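Local atomic coordinates of glycosyl hydrolase, family 38 (Enterococcus faecalis, PDB entry 5KBP), a protein that probably hydrolyses alpha-mannosidic linkages, as a family 38 glycoside hydrolase, and binds calcium. Residues A[49-62]-A[81-93]. Residues are numbered along the deposited sequence; the frame is centred on the assembly and turned at random.
Sequences FNSFHLDGQTIILD and AGKLKIGPFYILQ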
loop_
_atom_site.group_PDB
_atom_site.type_symbol
_atom_site.label_atom_id
_atom_site.label_comp_id
_atom_site.label_asym_id
_atom_site.label_seq_id
_atom_site.Cartn_x
_atom_site.Cartn_y
_atom_site.Cartn_z
ATOM N N PHE A 49 -14.157 -33.671 16.578
ATOM C CA PHE A 49 -13.152 -32.639 16.344
ATOM C C PHE A 49 -12.963 -31.832 17.621
ATOM O O PHE A 49 -13.835 -31.048 18.005
ATOM C CB PHE A 49 -13.577 -31.743 15.184
ATOM C CG PHE A 49 -12.491 -30.831 14.693
ATOM C CD1 PHE A 49 -11.597 -31.258 13.724
ATOM C CD2 PHE A 49 -12.363 -29.546 15.197
ATOM C CE1 PHE A 49 -10.595 -30.422 13.268
ATOM C CE2 PHE A 49 -11.362 -28.705 14.744
ATOM C CZ PHE A 49 -10.477 -29.144 13.777
ATOM N N ASN A 50 -11.823 -32.024 18.283
ATOM C CA ASN A 50 -11.559 -31.373 19.561
ATOM C C ASN A 50 -11.379 -29.871 19.393
ATOM O O ASN A 50 -12.192 -29.083 19.890
ATOM C CB ASN A 50 -10.322 -31.984 20.221
ATOM C CG ASN A 50 -9.964 -31.307 21.528
ATOM O OD1 ASN A 50 -9.091 -30.441 21.573
ATOM N ND2 ASN A 50 -10.638 -31.700 22.603
ATOM N N SER A 51 -10.321 -29.462 18.697
ATOM C CA SER A 51 -10.018 -28.047 18.546
ATOM C C SER A 51 -9.061 -27.864 17.377
ATOM O O SER A 51 -8.582 -28.830 16.778
ATOM C CB SER A 51 -9.423 -27.464 19.832
ATOM O OG SER A 51 -8.252 -28.167 20.210
ATOM N N PHE A 52 -8.791 -26.599 17.063
ATOM C CA PHE A 52 -7.850 -26.220 16.016
ATOM C C PHE A 52 -7.015 -25.057 16.526
ATOM O O PHE A 52 -7.562 -24.029 16.935
ATOM C CB PHE A 52 -8.581 -25.828 14.727
ATOM C CG PHE A 52 -7.668 -25.585 13.556
ATOM C CD1 PHE A 52 -7.247 -26.640 12.759
ATOM C CD2 PHE A 52 -7.243 -24.305 13.241
ATOM C CE1 PHE A 52 -6.412 -26.420 11.677
ATOM C CE2 PHE A 52 -6.407 -24.080 12.162
ATOM C CZ PHE A 52 -5.992 -25.138 11.379
ATOM N N HIS A 53 -5.696 -25.220 16.510
ATOM C CA HIS A 53 -4.790 -24.192 17.005
ATOM C C HIS A 53 -4.543 -23.169 15.903
ATOM O O HIS A 53 -3.989 -23.504 14.849
ATOM C CB HIS A 53 -3.477 -24.813 17.473
ATOM C CG HIS A 53 -2.607 -23.869 18.243
ATOM N ND1 HIS A 53 -1.482 -23.287 17.702
ATOM C CD2 HIS A 53 -2.699 -23.407 19.511
ATOM C CE1 HIS A 53 -0.916 -22.508 18.606
ATOM N NE2 HIS A 53 -1.634 -22.563 19.713
ATOM N N LEU A 54 -4.939 -21.923 16.150
ATOM C CA LEU A 54 -4.914 -20.882 15.124
ATOM C C LEU A 54 -3.561 -20.179 15.052
ATOM O O LEU A 54 -3.474 -18.952 15.029
ATOM C CB LEU A 54 -6.037 -19.883 15.373
ATOM C CG LEU A 54 -6.608 -19.233 14.112
ATOM C CD1 LEU A 54 -7.122 -20.301 13.153
ATOM C CD2 LEU A 54 -7.703 -18.238 14.466
ATOM N N ASP A 55 -2.490 -20.971 15.024
ATOM C CA ASP A 55 -1.140 -20.501 14.720
ATOM C C ASP A 55 -0.642 -19.438 15.699
ATOM O O ASP A 55 0.245 -18.649 15.362
ATOM C CB ASP A 55 -1.060 -19.978 13.281
ATOM C CG ASP A 55 0.343 -20.039 12.717
ATOM O OD1 ASP A 55 1.151 -20.842 13.225
ATOM O OD2 ASP A 55 0.638 -19.289 11.762
ATOM N N GLY A 56 -1.198 -19.391 16.908
ATOM C CA GLY A 56 -0.689 -18.499 17.933
ATOM C C GLY A 56 -0.861 -17.018 17.677
ATOM O O GLY A 56 -0.296 -16.211 18.421
ATOM N N GLN A 57 -1.632 -16.630 16.663
ATOM C CA GLN A 57 -1.790 -15.231 16.287
ATOM C C GLN A 57 -3.269 -14.898 16.158
ATOM O O GLN A 57 -4.021 -15.635 15.512
ATOM C CB GLN A 57 -1.058 -14.936 14.973
ATOM C CG GLN A 57 -1.231 -16.019 13.922
ATOM C CD GLN A 57 -0.593 -15.655 12.599
ATOM O OE1 GLN A 57 -0.528 -14.484 12.229
ATOM N NE2 GLN A 57 -0.112 -16.660 11.879
ATOM N N THR A 58 -3.679 -13.784 16.765
ATOM C CA THR A 58 -5.075 -13.361 16.742
ATOM C C THR A 58 -5.451 -12.605 15.474
ATOM O O THR A 58 -6.648 -12.433 15.211
ATOM C CB THR A 58 -5.379 -12.479 17.957
ATOM O OG1 THR A 58 -4.568 -11.299 17.904
ATOM C CG2 THR A 58 -5.089 -13.224 19.252
ATOM N N ILE A 59 -4.473 -12.148 14.685
ATOM C CA ILE A 59 -4.786 -11.383 13.481
ATOM C C ILE A 59 -5.501 -12.236 12.440
ATOM O O ILE A 59 -6.127 -11.691 11.524
ATOM C CB ILE A 59 -3.506 -10.761 12.889
ATOM C CG1 ILE A 59 -3.854 -9.577 11.983
ATOM C CG2 ILE A 59 -2.707 -11.801 12.118
ATOM C CD1 ILE A 59 -2.649 -8.935 11.329
ATOM N N ILE A 60 -5.428 -13.565 12.559
ATOM C CA ILE A 60 -6.154 -14.439 11.640
ATOM C C ILE A 60 -7.654 -14.210 11.767
ATOM O O ILE A 60 -8.386 -14.211 10.769
ATOM C CB ILE A 60 -5.775 -15.911 11.898
ATOM C CG1 ILE A 60 -4.301 -16.149 11.559
ATOM C CG2 ILE A 60 -6.674 -16.854 11.106
ATOM C CD1 ILE A 60 -3.843 -17.572 11.792
ATOM N N LEU A 61 -8.134 -13.996 12.995
ATOM C CA LEU A 61 -9.545 -13.685 13.194
ATOM C C LEU A 61 -9.918 -12.373 12.513
ATOM O O LEU A 61 -10.972 -12.272 11.875
ATOM C CB LEU A 61 -9.859 -13.617 14.690
ATOM C CG LEU A 61 -9.513 -14.840 15.542
ATOM C CD1 LEU A 61 -9.607 -14.502 17.018
ATOM C CD2 LEU A 61 -10.436 -15.997 15.203
ATOM N N ASP A 62 -9.060 -11.356 12.637
ATOM C CA ASP A 62 -9.340 -10.067 12.013
ATOM C C ASP A 62 -9.312 -10.168 10.493
ATOM O O ASP A 62 -10.188 -9.619 9.814
ATOM C CB ASP A 62 -8.334 -9.022 12.497
ATOM C CG ASP A 62 -8.425 -8.773 13.988
ATOM O OD1 ASP A 62 -9.512 -8.995 14.561
ATOM O OD2 ASP A 62 -7.412 -8.354 14.587
ATOM N N ALA A 81 -16.518 -22.008 22.587
ATOM C CA ALA A 81 -16.609 -23.442 22.816
ATOM C C ALA A 81 -15.259 -24.092 23.083
ATOM O O ALA A 81 -15.207 -25.310 23.284
ATOM C CB ALA A 81 -17.275 -24.124 21.618
ATOM N N GLY A 82 -14.175 -23.320 23.095
ATOM C CA GLY A 82 -12.861 -23.904 23.261
ATOM C C GLY A 82 -12.405 -24.758 22.103
ATOM O O GLY A 82 -11.505 -25.583 22.272
ATOM N N LYS A 83 -13.009 -24.587 20.926
ATOM C CA LYS A 83 -12.627 -25.350 19.747
ATOM C C LYS A 83 -11.791 -24.552 18.756
ATOM O O LYS A 83 -11.168 -25.152 17.874
ATOM C CB LYS A 83 -13.874 -25.897 19.041
ATOM C CG LYS A 83 -14.655 -26.892 19.882
ATOM C CD LYS A 83 -15.642 -27.685 19.045
ATOM C CE LYS A 83 -16.202 -28.858 19.832
ATOM N NZ LYS A 83 -15.116 -29.768 20.289
ATOM N N LEU A 84 -11.761 -23.228 18.877
ATOM C CA LEU A 84 -10.852 -22.386 18.108
ATOM C C LEU A 84 -9.870 -21.766 19.095
ATOM O O LEU A 84 -10.225 -20.840 19.834
ATOM C CB LEU A 84 -11.611 -21.321 17.319
ATOM C CG LEU A 84 -10.848 -20.705 16.143
ATOM C CD1 LEU A 84 -10.330 -21.798 15.225
ATOM C CD2 LEU A 84 -11.732 -19.735 15.376
ATOM N N LYS A 85 -8.646 -22.287 19.116
ATOM C CA LYS A 85 -7.625 -21.858 20.062
ATOM C C LYS A 85 -6.860 -20.677 19.474
ATOM O O LYS A 85 -6.235 -20.803 18.416
ATOM C CB LYS A 85 -6.680 -23.015 20.380
ATOM C CG LYS A 85 -7.371 -24.265 20.915
ATOM C CD LYS A 85 -7.933 -24.040 22.310
ATOM C CE LYS A 85 -8.369 -25.353 22.944
ATOM N NZ LYS A 85 -8.877 -25.164 24.332
ATOM N N ILE A 86 -6.903 -19.536 20.164
ATOM C CA ILE A 86 -6.375 -18.284 19.641
ATOM C C ILE A 86 -5.292 -17.749 20.571
ATOM O O ILE A 86 -5.220 -18.093 21.754
ATOM C CB ILE A 86 -7.485 -17.232 19.452
ATOM C CG1 ILE A 86 -8.092 -16.856 20.806
ATOM C CG2 ILE A 86 -8.561 -17.757 18.515
ATOM C CD1 ILE A 86 -9.036 -15.679 20.751
ATOM N N GLY A 87 -4.445 -16.885 20.014
ATOM C CA GLY A 87 -3.439 -16.193 20.785
ATOM C C GLY A 87 -2.247 -17.062 21.123
ATOM O O GLY A 87 -2.110 -18.186 20.633
ATOM N N PRO A 88 -1.367 -16.566 22.007
ATOM C CA PRO A 88 -1.548 -15.313 22.749
ATOM C C PRO A 88 -0.989 -14.067 22.062
ATOM O O PRO A 88 -1.058 -12.983 22.641
ATOM C CB PRO A 88 -0.782 -15.581 24.041
ATOM C CG PRO A 88 0.358 -16.450 23.598
ATOM C CD PRO A 88 -0.150 -17.279 22.434
ATOM N N PHE A 89 -0.443 -14.215 20.861
ATOM C CA PHE A 89 0.185 -13.108 20.156
ATOM C C PHE A 89 -0.778 -12.501 19.142
ATOM O O PHE A 89 -1.821 -13.069 18.809
ATOM C CB PHE A 89 1.467 -13.567 19.451
ATOM C CG PHE A 89 2.545 -14.045 20.384
ATOM C CD1 PHE A 89 2.531 -13.702 21.726
ATOM C CD2 PHE A 89 3.580 -14.834 19.910
ATOM C CE1 PHE A 89 3.527 -14.144 22.579
ATOM C CE2 PHE A 89 4.579 -15.278 20.757
ATOM C CZ PHE A 89 4.551 -14.933 22.093
ATOM N N TYR A 90 -0.411 -11.317 18.648
ATOM C CA TYR A 90 -1.147 -10.705 17.549
ATOM C C TYR A 90 -0.650 -11.227 16.207
ATOM O O TYR A 90 -1.448 -11.588 15.337
ATOM C CB TYR A 90 -1.022 -9.182 17.628
ATOM C CG TYR A 90 -1.681 -8.430 16.493
ATOM C CD1 TYR A 90 -3.065 -8.349 16.396
ATOM C CD2 TYR A 90 -0.918 -7.787 15.528
ATOM C CE1 TYR A 90 -3.670 -7.656 15.361
ATOM C CE2 TYR A 90 -1.513 -7.093 14.491
ATOM C CZ TYR A 90 -2.889 -7.031 14.412
ATOM O OH TYR A 90 -3.483 -6.339 13.380
ATOM N N ILE A 91 0.670 -11.284 16.031
ATOM C CA ILE A 91 1.296 -11.873 14.856
ATOM C C ILE A 91 2.477 -12.718 15.319
ATOM O O ILE A 91 2.932 -12.619 16.460
ATOM C CB ILE A 91 1.755 -10.807 13.836
ATOM C CG1 ILE A 91 2.489 -9.660 14.541
ATOM C CG2 ILE A 91 0.571 -10.274 13.047
ATOM C CD1 ILE A 91 3.992 -9.828 14.614
ATOM N N LEU A 92 2.968 -13.559 14.414
ATOM C CA LEU A 92 4.173 -14.347 14.648
ATOM C C LEU A 92 5.352 -13.585 14.057
ATOM O O LEU A 92 5.515 -13.533 12.834
ATOM C CB LEU A 92 4.048 -15.737 14.031
ATOM C CG LEU A 92 2.895 -16.613 14.521
ATOM C CD1 LEU A 92 3.056 -18.033 13.994
ATOM C CD2 LEU A 92 2.802 -16.594 16.040
ATOM N N GLN A 93 6.173 -12.999 14.919
ATOM C CA GLN A 93 7.192 -12.049 14.503
ATOM C C GLN A 93 8.555 -12.714 14.363
ATOM O O GLN A 93 8.763 -13.870 14.739
ATOM C CB GLN A 93 7.289 -10.894 15.506
ATOM C CG GLN A 93 8.099 -11.223 16.758
ATOM C CD GLN A 93 7.333 -12.057 17.769
ATOM O OE1 GLN A 93 6.290 -12.632 17.458
ATOM N NE2 GLN A 93 7.849 -12.120 18.991
HETATM O O HOH W 1 -0.231 -20.603 21.267
HETATM O O HOH W 2 -3.452 -19.949 18.568
HETATM O O HOH W 3 -5.847 -6.531 12.986
#
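The ring of Y90 lies against I59, whose CB sits over one face, 4.2 Å from the ring centroid and 18° off its normal, a CH-pi contact. With CG1 anti to the backbone N (chi1 -159°), I59 runs on across the ring so that its CD1 reaches Y90 CZ at 3.6 Å, while its CG2 lies alongside I91 CG2. D62 OD2 comes to the edge of the Y90 ring, near its plane. T58 N bonds F89 O, and I59 N meets Y90 O in its carbonyl plane at 3.1 Å.

Further along, the type I' turn 54-57 brings G56 CA against G87 O (3.1 Å), a CA-H...O contact. A water gathers G56 N, K85 O and G87 O, and a second links H53 NE2 to G87 O. L92 CD1 packs on D55 O and the D55 carboxylate, whose OD2 is held by Q57 NE2 and by W17 N. On the apolar side, L61 and L84 overlap antiparallel, CD2 against CD2 at 4.0 Å, and L61 CD1 touches I86 CG2 at 3.7 Å.

At the far end K83, its last torsion folded (chi4 -59°), turns NZ onto two successive carbonyls, F49 O at 2.9 Å and N50 O at 3.0 Å.

Strands 52-53 and 84-85 of the N-terminal family 38 domain pair in parallel through bonds from F52 N to K83 O, K85 N to F52 O and L54 N to K85 O, and are connected through helices 59-65 and 72-80. Helix 72-80 packs on L61, L84 and I86, helix 25-45 on F49, F52 and K83, and helix 100-117 on T58, L61 and I86.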